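Glyco_hydro_cc domain-containing protein (Blastomyces gilchristii, PDB 6UB0) cleaves beta-1,3-glucan as a curdlan-specific exo-glucanase of glycoside hydrolase family GH128 (subgroup III). Local coordinates at residues G3-A8 and W196-A201; R103-S108 and K135-A140; E184-F189 and T221-A226. All coordinates share one frame; numbering follows the deposited sequence.

Interaction 1 (G3-A8 and W196-A201)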
ATOM      1  N   GLY A   3      -9.925  -5.145 -10.646  1.00 35.84           N
ATOM      2  CA  GLY A   3     -10.396  -4.085  -9.746  1.00 35.02           C
ATOM      3  C   GLY A   3      -9.480  -3.913  -8.545  1.00 32.67           C
ATOM      4  O   GLY A   3      -9.893  -3.118  -7.616  1.00 35.05           O
ATOM      5  N   LYS A   4      -8.310  -4.590  -8.549  1.00 30.26           N
ATOM      6  CA  LYS A   4      -7.267  -4.553  -7.473  1.00 29.09           C
ATOM      7  C   LYS A   4      -6.171  -3.496  -7.742  1.00 26.62           C
ATOM      8  O   LYS A   4      -5.496  -3.101  -6.750  1.00 24.96           O
ATOM      9  CB  LYS A   4      -6.513  -5.871  -7.273  1.00 30.96           C
ATOM     10  CG  LYS A   4      -7.329  -7.142  -7.117  1.00 33.12           C
ATOM     11  CD  LYS A   4      -6.403  -8.316  -6.898  1.00 34.58           C
ATOM     12  CE  LYS A   4      -7.099  -9.663  -6.782  1.00 37.10           C
ATOM     13  NZ  LYS A   4      -6.101 -10.738  -6.505  1.00 39.33           N
ATOM     14  N   ARG A   5      -5.972  -3.054  -8.978  1.00 24.01           N
ATOM     15  CA  ARG A   5      -4.792  -2.233  -9.351  1.00 23.58           C
ATOM     16  C   ARG A   5      -4.937  -0.757  -8.947  1.00 22.90           C
ATOM     17  O   ARG A   5      -5.970  -0.136  -9.361  1.00 22.70           O
ATOM     18  CB  ARG A   5      -4.659  -2.301 -10.869  1.00 23.42           C
ATOM     19  CG  ARG A   5      -3.291  -1.848 -11.345  1.00 23.81           C
ATOM     20  CD  ARG A   5      -2.914  -2.330 -12.751  1.00 25.88           C
ATOM     21  NE  ARG A   5      -2.983  -3.777 -12.932  1.00 28.25           N
ATOM     22  CZ  ARG A   5      -2.866  -4.414 -14.117  1.00 30.55           C
ATOM     23  NH1 ARG A   5      -2.649  -3.714 -15.215  1.00 29.45           N
ATOM     24  NH2 ARG A   5      -2.999  -5.724 -14.207  1.00 31.31           N
ATOM     25  N   GLY A   6      -3.894  -0.187  -8.320  1.00 20.52           N
ATOM     26  CA  GLY A   6      -3.863   1.148  -7.704  1.00 21.48           C
ATOM     27  C   GLY A   6      -2.912   2.129  -8.379  1.00 20.26           C
ATOM     28  O   GLY A   6      -1.895   1.685  -8.969  1.00 23.05           O
ATOM     29  N   LEU A   7      -3.153   3.415  -8.132  1.00 20.09           N
ATOM     30  CA  LEU A   7      -2.302   4.536  -8.612  1.00 19.98           C
ATOM     31  C   LEU A   7      -1.693   5.208  -7.377  1.00 20.44           C
ATOM     32  O   LEU A   7      -2.372   6.009  -6.735  1.00 20.00           O
ATOM     33  CB  LEU A   7      -3.175   5.470  -9.445  1.00 21.58           C
ATOM     34  CG  LEU A   7      -3.648   4.878 -10.788  1.00 22.03           C
ATOM     35  CD1 LEU A   7      -4.622   5.845 -11.444  1.00 23.84           C
ATOM     36  CD2 LEU A   7      -2.479   4.573 -11.711  1.00 23.19           C
ATOM     37  N   ALA A   8      -0.408   4.926  -7.107  1.00 19.93           N
ATOM     38  CA  ALA A   8       0.388   5.500  -6.006  1.00 19.26           C
ATOM     39  C   ALA A   8       1.104   6.771  -6.537  1.00 20.52           C
ATOM     40  O   ALA A   8       1.911   6.667  -7.431  1.00 20.59           O
ATOM     41  CB  ALA A   8       1.362   4.455  -5.548  1.00 19.67           C
ATOM     42  N   TRP A 196      -0.323 -12.734 -11.554  1.00 39.31           N
ATOM     43  CA  TRP A 196      -0.164 -13.499 -10.289  1.00 39.57           C
ATOM     44  C   TRP A 196      -0.875 -12.757  -9.146  1.00 38.98           C
ATOM     45  O   TRP A 196      -1.693 -13.375  -8.366  1.00 39.48           O
ATOM     46  CB  TRP A 196       1.338 -13.687 -10.013  1.00 40.84           C
ATOM     47  CG  TRP A 196       1.604 -14.569  -8.839  1.00 42.20           C
ATOM     48  CD1 TRP A 196       1.583 -15.930  -8.843  1.00 44.64           C
ATOM     49  CD2 TRP A 196       1.857 -14.167  -7.481  1.00 41.68           C
ATOM     50  NE1 TRP A 196       1.801 -16.405  -7.577  1.00 45.69           N
ATOM     51  CE2 TRP A 196       1.989 -15.350  -6.725  1.00 42.83           C
ATOM     52  CE3 TRP A 196       1.994 -12.934  -6.833  1.00 38.33           C
ATOM     53  CZ2 TRP A 196       2.251 -15.336  -5.360  1.00 42.71           C
ATOM     54  CZ3 TRP A 196       2.233 -12.923  -5.482  1.00 38.58           C
ATOM     55  CH2 TRP A 196       2.370 -14.112  -4.758  1.00 40.49           C
ATOM     56  N   LEU A 197      -0.620 -11.449  -9.074  1.00 35.85           N
ATOM     57  CA  LEU A 197      -1.283 -10.574  -8.067  1.00 35.03           C
ATOM     58  C   LEU A 197      -2.783 -10.601  -8.350  1.00 35.39           C
ATOM     59  O   LEU A 197      -3.563 -10.702  -7.387  1.00 35.51           O
ATOM     60  CB  LEU A 197      -0.666  -9.165  -8.112  1.00 32.65           C
ATOM     61  CG  LEU A 197       0.786  -9.090  -7.637  1.00 33.28           C
ATOM     62  CD1 LEU A 197       1.497  -7.841  -8.136  1.00 33.18           C
ATOM     63  CD2 LEU A 197       0.845  -9.155  -6.113  1.00 32.00           C
ATOM     64  N   ASP A 198      -3.190 -10.512  -9.619  1.00 36.27           N
ATOM     65  CA  ASP A 198      -4.632 -10.356  -9.983  1.00 37.70           C
ATOM     66  C   ASP A 198      -5.448 -11.625  -9.599  1.00 41.96           C
ATOM     67  O   ASP A 198      -6.635 -11.505  -9.198  1.00 41.89           O
ATOM     68  CB  ASP A 198      -4.733 -10.023 -11.471  1.00 38.16           C
ATOM     69  CG  ASP A 198      -4.520  -8.542 -11.717  1.00 38.74           C
ATOM     70  OD1 ASP A 198      -4.662  -7.761 -10.721  1.00 35.84           O
ATOM     71  OD2 ASP A 198      -4.191  -8.176 -12.864  1.00 37.91           O
ATOM     72  N   SER A 199      -4.850 -12.806  -9.662  1.00 43.52           N
ATOM     73  CA  SER A 199      -5.555 -14.080  -9.344  1.00 47.67           C
ATOM     74  C   SER A 199      -5.255 -14.525  -7.906  1.00 48.34           C
ATOM     75  O   SER A 199      -6.066 -15.332  -7.371  1.00 52.57           O
ATOM     76  CB  SER A 199      -5.206 -15.129 -10.345  1.00 50.62           C
ATOM     77  OG  SER A 199      -3.808 -15.106 -10.550  1.00 54.08           O
ATOM     78  N   ASN A 200      -4.184 -14.000  -7.282  1.00 44.72           N
ATOM     79  CA  ASN A 200      -3.831 -14.359  -5.882  1.00 44.37           C
ATOM     80  C   ASN A 200      -4.868 -13.672  -4.986  1.00 42.61           C
ATOM     81  O   ASN A 200      -4.773 -12.468  -4.762  1.00 43.51           O
ATOM     82  CB  ASN A 200      -2.359 -14.089  -5.545  1.00 43.22           C
ATOM     83  CG  ASN A 200      -2.040 -14.442  -4.106  1.00 43.06           C
ATOM     84  OD1 ASN A 200      -2.955 -14.616  -3.309  1.00 42.40           O
ATOM     85  ND2 ASN A 200      -0.765 -14.545  -3.748  1.00 44.08           N
ATOM     86  N   ALA A 201      -5.872 -14.432  -4.560  1.00 43.64           N
ATOM     87  CA  ALA A 201      -6.975 -14.022  -3.660  1.00 42.62           C
ATOM     88  C   ALA A 201      -6.467 -13.588  -2.274  1.00 41.38           C
ATOM     89  O   ALA A 201      -7.272 -13.057  -1.486  1.00 39.81           O
ATOM     90  CB  ALA A 201      -7.922 -15.178  -3.532  1.00 46.83           C
TER
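K4, at the entry to strand 5-8, comes up against D198 in the last turn of helix 183-199, their CA atoms 6.8 Å apart. From here two consecutive residues treat the helix end in different ways: K4 addresses backbone carbonyls, R5 a carboxylate. The lysine chain is fully extended beyond CG and reaches along the side of the final turn, delivering NZ to the C-terminal end of the helix. There NZ donates to L197 O at 2.7 Å, lying in the plane of that carbonyl, and more weakly to D198 O at 2.9 Å; V203 O, beyond the turn, is a further acceptor. A positive group is thus placed where helix carbonyls run short of backbone donors, and the helix dipole would probably favour it.

R5 points its CB across the contact rather than into it. A bend at chi3 (-55°) turns the guanidinium so that NH2 meets D198 OD2 at 3.0 Å, making a salt bridge on the syn side of the carboxylate. The two flat groups are nearly coplanar, 5° apart, yet the bond itself is bent, with an N-H...O angle of 138°. Y206 OH joins both partners, bonding to R5 NE and to D198 OD1, while Y227 O and I230 O engage the other guanidinium nitrogens.

Beneath helix 183-199 lies strand 203-208, which exchanges a backbone bond with K4 through Y206. Strand 23-27 flanks strand 5-8, and helix 150-166 packs against W196, L197 and N200, so the contact sits where the first and last barrel strands come together.

Interaction 2 (R103-S108 and K135-A140)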
ATOM      1  N   ARG A 103     -16.696   2.547  10.168  1.00 46.66           N
ATOM      2  CA  ARG A 103     -16.959   3.369   8.963  1.00 44.84           C
ATOM      3  C   ARG A 103     -15.945   3.085   7.844  1.00 40.61           C
ATOM      4  O   ARG A 103     -16.154   3.513   6.725  1.00 39.12           O
ATOM      5  CB  ARG A 103     -17.065   4.829   9.405  1.00 47.23           C
ATOM      6  CG  ARG A 103     -18.405   5.107  10.081  1.00 50.89           C
ATOM      7  CD  ARG A 103     -18.552   6.406  10.874  1.00 55.06           C
ATOM      8  NE  ARG A 103     -17.404   6.838  11.679  1.00 57.38           N
ATOM      9  CZ  ARG A 103     -16.872   8.057  11.647  1.00 58.92           C
ATOM     10  NH1 ARG A 103     -17.358   8.972  10.821  1.00 57.53           N
ATOM     11  NH2 ARG A 103     -15.800   8.329  12.390  1.00 58.91           N
ATOM     12  N   ALA A 104     -14.908   2.304   8.094  1.00 39.70           N
ATOM     13  CA  ALA A 104     -13.875   2.099   7.069  1.00 37.21           C
ATOM     14  C   ALA A 104     -13.087   0.839   7.393  1.00 36.48           C
ATOM     15  O   ALA A 104     -13.007   0.440   8.612  1.00 35.56           O
ATOM     16  CB  ALA A 104     -13.010   3.335   7.024  1.00 35.85           C
ATOM     17  N   ARG A 105     -12.575   0.225   6.331  1.00 34.92           N
ATOM     18  CA  ARG A 105     -11.650  -0.911   6.452  1.00 35.16           C
ATOM     19  C   ARG A 105     -10.270  -0.298   6.737  1.00 33.38           C
ATOM     20  O   ARG A 105      -9.981   0.815   6.225  1.00 31.58           O
ATOM     21  CB  ARG A 105     -11.796  -1.788   5.217  1.00 35.18           C
ATOM     22  CG  ARG A 105     -13.239  -2.168   4.945  1.00 38.79           C
ATOM     23  CD  ARG A 105     -13.329  -3.058   3.742  1.00 39.05           C
ATOM     24  NE  ARG A 105     -12.635  -4.303   3.993  1.00 41.28           N
ATOM     25  CZ  ARG A 105     -11.513  -4.664   3.385  1.00 42.49           C
ATOM     26  NH1 ARG A 105     -10.958  -3.855   2.500  1.00 41.49           N
ATOM     27  NH2 ARG A 105     -10.923  -5.804   3.702  1.00 44.37           N
ATOM     28  N   LEU A 106      -9.588  -0.875   7.723  1.00 33.50           N
ATOM     29  CA  LEU A 106      -8.325  -0.365   8.283  1.00 32.51           C
ATOM     30  C   LEU A 106      -7.194  -1.271   7.795  1.00 30.94           C
ATOM     31  O   LEU A 106      -7.287  -2.549   7.919  1.00 29.66           O
ATOM     32  CB  LEU A 106      -8.442  -0.341   9.806  1.00 33.30           C
ATOM     33  CG  LEU A 106      -9.622   0.465  10.342  1.00 33.18           C
ATOM     34  CD1 LEU A 106      -9.658   0.476  11.878  1.00 32.81           C
ATOM     35  CD2 LEU A 106      -9.605   1.881   9.781  1.00 33.55           C
ATOM     36  N   GLY A 107      -6.163  -0.640   7.222  1.00 29.73           N
ATOM     37  CA  GLY A 107      -4.971  -1.322   6.716  1.00 26.89           C
ATOM     38  C   GLY A 107      -3.830  -1.180   7.687  1.00 26.12           C
ATOM     39  O   GLY A 107      -3.656  -0.120   8.249  1.00 24.85           O
ATOM     40  N   SER A 108      -3.116  -2.252   7.946  1.00 27.82           N
ATOM     41  CA  SER A 108      -1.989  -2.212   8.899  1.00 27.08           C
ATOM     42  C   SER A 108      -0.938  -1.177   8.481  1.00 26.66           C
ATOM     43  O   SER A 108      -0.889  -0.703   7.342  1.00 25.87           O
ATOM     44  CB  SER A 108      -1.345  -3.549   8.968  1.00 28.97           C
ATOM     45  OG  SER A 108      -0.427  -3.644   7.916  1.00 27.90           O
ATOM     46  N   LYS A 135      -7.838  -3.231  15.341  1.00 38.15           N
ATOM     47  CA  LYS A 135      -8.932  -3.520  14.363  1.00 38.55           C
ATOM     48  C   LYS A 135      -8.382  -3.368  12.938  1.00 36.27           C
ATOM     49  O   LYS A 135      -8.299  -2.238  12.451  1.00 33.34           O
ATOM     50  CB  LYS A 135     -10.134  -2.605  14.611  1.00 40.39           C
ATOM     51  CG  LYS A 135     -10.922  -2.967  15.870  1.00 44.07           C
ATOM     52  CD  LYS A 135     -12.075  -2.048  16.188  1.00 46.04           C
ATOM     53  CE  LYS A 135     -12.785  -2.405  17.469  1.00 49.54           C
ATOM     54  NZ  LYS A 135     -12.834  -1.219  18.344  1.00 51.25           N
ATOM     55  N   ILE A 136      -7.994  -4.492  12.338  1.00 38.30           N
ATOM     56  CA  ILE A 136      -7.199  -4.555  11.075  1.00 38.04           C
ATOM     57  C   ILE A 136      -7.955  -5.442  10.093  1.00 37.53           C
ATOM     58  O   ILE A 136      -8.090  -6.649  10.368  1.00 40.91           O
ATOM     59  CB  ILE A 136      -5.764  -5.079  11.293  1.00 37.77           C
ATOM     60  CG1 ILE A 136      -4.985  -4.255  12.321  1.00 38.79           C
ATOM     61  CG2 ILE A 136      -5.019  -5.134   9.964  1.00 37.90           C
ATOM     62  CD1 ILE A 136      -3.801  -4.976  12.935  1.00 39.52           C
ATOM     63  N   ASP A 137      -8.366  -4.854   8.976  1.00 37.79           N
ATOM     64  CA  ASP A 137      -9.092  -5.520   7.862  1.00 37.58           C
ATOM     65  C   ASP A 137      -8.085  -6.060   6.869  1.00 35.28           C
ATOM     66  O   ASP A 137      -8.439  -6.989   6.177  1.00 37.82           O
ATOM     67  CB  ASP A 137     -10.077  -4.587   7.142  1.00 37.64           C
ATOM     68  CG  ASP A 137     -11.219  -4.191   8.046  1.00 38.46           C
ATOM     69  OD1 ASP A 137     -12.075  -5.034   8.240  1.00 42.17           O
ATOM     70  OD2 ASP A 137     -11.182  -3.082   8.627  1.00 35.92           O
ATOM     71  N   PHE A 138      -6.880  -5.473   6.768  1.00 33.72           N
ATOM     72  CA  PHE A 138      -5.885  -5.924   5.748  1.00 33.04           C
ATOM     73  C   PHE A 138      -4.484  -5.460   6.145  1.00 30.22           C
ATOM     74  O   PHE A 138      -4.383  -4.448   6.814  1.00 29.52           O
ATOM     75  CB  PHE A 138      -6.326  -5.441   4.361  1.00 31.99           C
ATOM     76  CG  PHE A 138      -6.304  -3.946   4.176  1.00 29.95           C
ATOM     77  CD1 PHE A 138      -5.160  -3.299   3.730  1.00 28.43           C
ATOM     78  CD2 PHE A 138      -7.436  -3.183   4.413  1.00 30.63           C
ATOM     79  CE1 PHE A 138      -5.144  -1.925   3.560  1.00 29.17           C
ATOM     80  CE2 PHE A 138      -7.423  -1.802   4.264  1.00 29.93           C
ATOM     81  CZ  PHE A 138      -6.280  -1.171   3.821  1.00 30.60           C
ATOM     82  N   LEU A 139      -3.472  -6.278   5.879  1.00 32.14           N
ATOM     83  CA  LEU A 139      -2.038  -5.908   6.018  1.00 28.51           C
ATOM     84  C   LEU A 139      -1.636  -5.101   4.788  1.00 27.18           C
ATOM     85  O   LEU A 139      -2.031  -5.458   3.716  1.00 27.82           O
ATOM     86  CB  LEU A 139      -1.129  -7.140   6.095  1.00 29.47           C
ATOM     87  CG  LEU A 139      -1.405  -8.147   7.214  1.00 31.10           C
ATOM     88  CD1 LEU A 139      -0.243  -9.130   7.350  1.00 33.13           C
ATOM     89  CD2 LEU A 139      -1.615  -7.437   8.547  1.00 32.33           C
ATOM     90  N   ALA A 140      -0.787  -4.099   4.989  1.00 24.43           N
ATOM     91  CA  ALA A 140      -0.125  -3.369   3.898  1.00 22.44           C
ATOM     92  C   ALA A 140       1.335  -3.828   3.932  1.00 22.21           C
ATOM     93  O   ALA A 140       1.941  -3.857   5.026  1.00 22.10           O
ATOM     94  CB  ALA A 140      -0.268  -1.879   4.086  1.00 21.48           C
TER
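L106 and D137 open the pairing of strands 105-111 and 138-146, and they show how a parallel ladder can begin with a side chain. Among the hydrogen bonds, D137 OD2 takes L106 N at 2.9 Å through its anti lone pair, with an N-H...O angle of 161°; the carboxylate stands in for a backbone acceptor. F138 N to L106 O at 3.2 Å and S108 N to F138 O at 2.8 Å together make the parallel bridge of G107 with F138, and D137 N, at 2.8 Å, is an extra donor on L106 O. Further along, S108 OG, held between backbone N and carbonyl carbon (chi1 84°), receives A140 N at 3.0 Å. Here again a side chain supplies the acceptor.

Charge plays a looser part. The R105 guanidinium lies with one face over D137 CB, and its NE stays 4.3 Å from OD1 of D137, which is well out of the guanidinium plane, so no N-H is aimed at that oxygen. The firm partner of R105 is E204, a salt bridge through NH1.

The nonpolar contacts fall on two sides. The F138 ring turns one face to G107 CA in a CH-pi contact, modelled too close for its distance to be trusted, and also stacks with W173. The other side holds L106, which lies alongside K135, CD1 4.1 Å from K135 CB, and S108 CB, near L139 CD2 at 3.9 Å; I136 reaches helix 119-130.

In this beta-alpha-beta unit the local strand axes lie 39° apart. A carboxylate supplies an acceptor where the pairing begins and the S108 hydroxyl supplies one further along, for A140 N, satisfying amides in a largely buried setting.

Interaction 3 (E184-F189 and T221-A226)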
ATOM      1  N   GLU A 184      13.065  -2.300 -20.072  1.00 53.38           N
ATOM      2  CA  GLU A 184      12.631  -3.657 -20.513  1.00 54.11           C
ATOM      3  C   GLU A 184      12.540  -4.596 -19.300  1.00 52.23           C
ATOM      4  O   GLU A 184      11.558  -5.398 -19.235  1.00 51.73           O
ATOM      5  CB  GLU A 184      13.548  -4.222 -21.599  1.00 57.40           C
ATOM      6  CG  GLU A 184      12.968  -5.473 -22.241  1.00 58.62           C
ATOM      7  CD  GLU A 184      11.985  -5.228 -23.374  1.00 60.72           C
ATOM      8  OE1 GLU A 184      10.867  -4.743 -23.123  1.00 55.02           O
ATOM      9  OE2 GLU A 184      12.361  -5.536 -24.532  1.00 69.50           O
ATOM     10  N   ALA A 185      13.519  -4.475 -18.380  1.00 50.57           N
ATOM     11  CA  ALA A 185      13.701  -5.273 -17.137  1.00 49.60           C
ATOM     12  C   ALA A 185      12.470  -5.102 -16.122  1.00 46.43           C
ATOM     13  O   ALA A 185      11.883  -6.092 -15.781  1.00 45.54           O
ATOM     14  CB  ALA A 185      14.979  -4.806 -16.440  1.00 50.47           C
ATOM     15  N   GLN A 186      12.030  -3.791 -16.214  1.00 43.62           N
ATOM     16  CA  GLN A 186      10.813  -3.379 -15.446  1.00 43.32           C
ATOM     17  C   GLN A 186       9.543  -3.934 -16.117  1.00 41.45           C
ATOM     18  O   GLN A 186       8.694  -4.553 -15.423  1.00 41.37           O
ATOM     19  CB  GLN A 186      10.801  -1.865 -15.297  1.00 42.43           C
ATOM     20  CG  GLN A 186      12.011  -1.337 -14.568  1.00 42.94           C
ATOM     21  CD  GLN A 186      11.992   0.155 -14.363  1.00 43.95           C
ATOM     22  OE1 GLN A 186      10.942   0.777 -14.300  1.00 40.87           O
ATOM     23  NE2 GLN A 186      13.171   0.744 -14.270  1.00 44.37           N
ATOM     24  N   VAL A 187       9.413  -3.805 -17.437  1.00 43.35           N
ATOM     25  CA  VAL A 187       8.207  -4.345 -18.126  1.00 44.14           C
ATOM     26  C   VAL A 187       8.024  -5.846 -17.729  1.00 44.27           C
ATOM     27  O   VAL A 187       6.892  -6.307 -17.395  1.00 45.13           O
ATOM     28  CB  VAL A 187       8.241  -4.063 -19.644  1.00 45.76           C
ATOM     29  CG1 VAL A 187       7.104  -4.752 -20.381  1.00 46.92           C
ATOM     30  CG2 VAL A 187       8.223  -2.568 -19.940  1.00 45.39           C
ATOM     31  N   ASN A 188       9.092  -6.672 -18.135  1.00 48.79           N
ATOM     32  CA  ASN A 188       9.001  -8.162 -18.067  1.00 49.29           C
ATOM     33  C   ASN A 188       8.528  -8.595 -16.678  1.00 47.55           C
ATOM     34  O   ASN A 188       7.685  -9.531 -16.561  1.00 47.81           O
ATOM     35  CB  ASN A 188      10.338  -8.810 -18.443  1.00 55.47           C
ATOM     36  CG  ASN A 188      10.510  -8.956 -19.939  1.00 60.01           C
ATOM     37  OD1 ASN A 188       9.992  -8.143 -20.719  1.00 62.68           O
ATOM     38  ND2 ASN A 188      11.223  -9.996 -20.351  1.00 62.48           N
ATOM     39  N   PHE A 189       9.008  -7.885 -15.662  1.00 44.50           N
ATOM     40  CA  PHE A 189       8.672  -8.129 -14.239  1.00 41.61           C
ATOM     41  C   PHE A 189       7.146  -7.977 -14.097  1.00 40.52           C
ATOM     42  O   PHE A 189       6.444  -8.906 -13.592  1.00 39.53           O
ATOM     43  CB  PHE A 189       9.546  -7.194 -13.404  1.00 40.60           C
ATOM     44  CG  PHE A 189       9.226  -7.173 -11.937  1.00 40.12           C
ATOM     45  CD1 PHE A 189       8.335  -6.230 -11.443  1.00 39.38           C
ATOM     46  CD2 PHE A 189       9.811  -8.061 -11.047  1.00 41.09           C
ATOM     47  CE1 PHE A 189       8.002  -6.214 -10.101  1.00 38.74           C
ATOM     48  CE2 PHE A 189       9.504  -8.010  -9.690  1.00 41.01           C
ATOM     49  CZ  PHE A 189       8.606  -7.078  -9.225  1.00 39.17           C
ATOM     50  N   THR A 221       5.860   6.643 -19.729  1.00 39.31           N
ATOM     51  CA  THR A 221       7.023   5.837 -20.175  1.00 39.89           C
ATOM     52  C   THR A 221       6.511   4.485 -20.681  1.00 38.33           C
ATOM     53  O   THR A 221       5.310   4.241 -20.602  1.00 36.00           O
ATOM     54  CB  THR A 221       8.017   5.670 -19.016  1.00 39.56           C
ATOM     55  OG1 THR A 221       7.511   4.615 -18.190  1.00 37.26           O
ATOM     56  CG2 THR A 221       8.205   6.948 -18.224  1.00 39.59           C
ATOM     57  N   SER A 222       7.400   3.587 -21.132  1.00 40.62           N
ATOM     58  CA  SER A 222       6.996   2.237 -21.626  1.00 40.14           C
ATOM     59  C   SER A 222       6.593   1.344 -20.450  1.00 38.66           C
ATOM     60  O   SER A 222       5.771   0.391 -20.629  1.00 37.19           O
ATOM     61  CB  SER A 222       8.070   1.584 -22.442  1.00 42.70           C
ATOM     62  OG  SER A 222       8.861   0.744 -21.624  1.00 43.58           O
ATOM     63  N   VAL A 223       7.161   1.635 -19.282  1.00 38.72           N
ATOM     64  CA  VAL A 223       6.760   0.938 -18.029  1.00 37.61           C
ATOM     65  C   VAL A 223       5.319   1.336 -17.676  1.00 34.50           C
ATOM     66  O   VAL A 223       4.545   0.445 -17.295  1.00 34.84           O
ATOM     67  CB  VAL A 223       7.765   1.226 -16.908  1.00 37.41           C
ATOM     68  CG1 VAL A 223       7.535   0.304 -15.712  1.00 35.81           C
ATOM     69  CG2 VAL A 223       9.197   1.112 -17.415  1.00 38.79           C
ATOM     70  N   GLY A 224       5.000   2.626 -17.785  1.00 35.67           N
ATOM     71  CA  GLY A 224       3.644   3.198 -17.640  1.00 34.65           C
ATOM     72  C   GLY A 224       2.590   2.458 -18.452  1.00 33.66           C
ATOM     73  O   GLY A 224       1.526   2.075 -17.892  1.00 29.94           O
ATOM     74  N   LYS A 225       2.828   2.309 -19.749  1.00 35.50           N
ATOM     75  CA  LYS A 225       1.910   1.594 -20.677  1.00 34.99           C
ATOM     76  C   LYS A 225       1.656   0.161 -20.225  1.00 32.22           C
ATOM     77  O   LYS A 225       0.510  -0.287 -20.305  1.00 30.46           O
ATOM     78  CB  LYS A 225       2.513   1.480 -22.073  1.00 39.45           C
ATOM     79  CG  LYS A 225       2.442   2.725 -22.935  1.00 42.77           C
ATOM     80  CD  LYS A 225       3.334   2.595 -24.165  1.00 45.79           C
ATOM     81  CE  LYS A 225       3.096   3.668 -25.205  1.00 48.41           C
ATOM     82  NZ  LYS A 225       3.463   3.206 -26.569  1.00 50.53           N
ATOM     83  N   ALA A 226       2.698  -0.560 -19.828  1.00 33.01           N
ATOM     84  CA  ALA A 226       2.589  -1.956 -19.360  1.00 32.86           C
ATOM     85  C   ALA A 226       1.665  -2.016 -18.133  1.00 32.73           C
ATOM     86  O   ALA A 226       0.818  -2.947 -18.027  1.00 35.70           O
ATOM     87  CB  ALA A 226       3.954  -2.492 -19.026  1.00 34.08           C
TER
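Two neighbouring helices of the outer layer of the TIM barrel, 183-199 and 222-229, meet through Q186 and V187 on one and S222, V223 and A226 on the other. Their local axes run almost parallel, 7° apart, with a closest approach of 9.1 Å, and V187 and V223 bring their CA atoms to 5.5 Å.

No hydrogen bond crosses between the two segments; van der Waals contact does the work. V187 splits its methyls along the partner helix: CG1, anti to the backbone N (chi1 173°), touches A226 CB at 4.1 Å, while CG2 reaches back one turn to S222 OG at 3.8 Å. V223 answers with both of its methyls against Q186. The glutamine chain crosses the valine at about a right angle, its CB lying 3.9 Å from V223 CG1 and its OE1 3.6 Å from V223 CG2. The amide is steadied from the other end, where NE2 donates to G181 O in the loop before helix 183-199. V223 also leans on L190, one turn further along.

Polar links gather at the start of the second helix. T221 is its N-cap, OG1 accepting G224 N at 3.2 Å in a nearly straight bond of 173° and V223 N only weakly. One residue on, S222 OG bonds to E183, so the first turns of both helices are tied together at the edge of the methyl contacts.

Side-by-side helices pointing the same way are what an alternating beta/alpha barrel produces; here they are the helix before the last strand, 203-208, and the C-terminal helix, which comes after it with helix 211-214 and a small hairpin in between.

All three contacts belong to one beta/alpha barrel, but they sample different layers of it. Interaction 2 joins consecutive strands within the wall; interaction 3 joins two neighbouring outer helices; interaction 1 ties the first strand to the end of a late helix. Interactions 1 and 3 share helix 183-199, using its two ends, with centres about 16 Å apart and segments alternating along the chain. Interaction 2 is nested within the loop closed by interaction 1, centres about 17 Å apart, and lies across the chain's centre from interaction 3, centres about 30 Å apart. Interaction 1 sits beside the junction of strands 5-8 and 203-208, in the barrel that carries the glycan pocket.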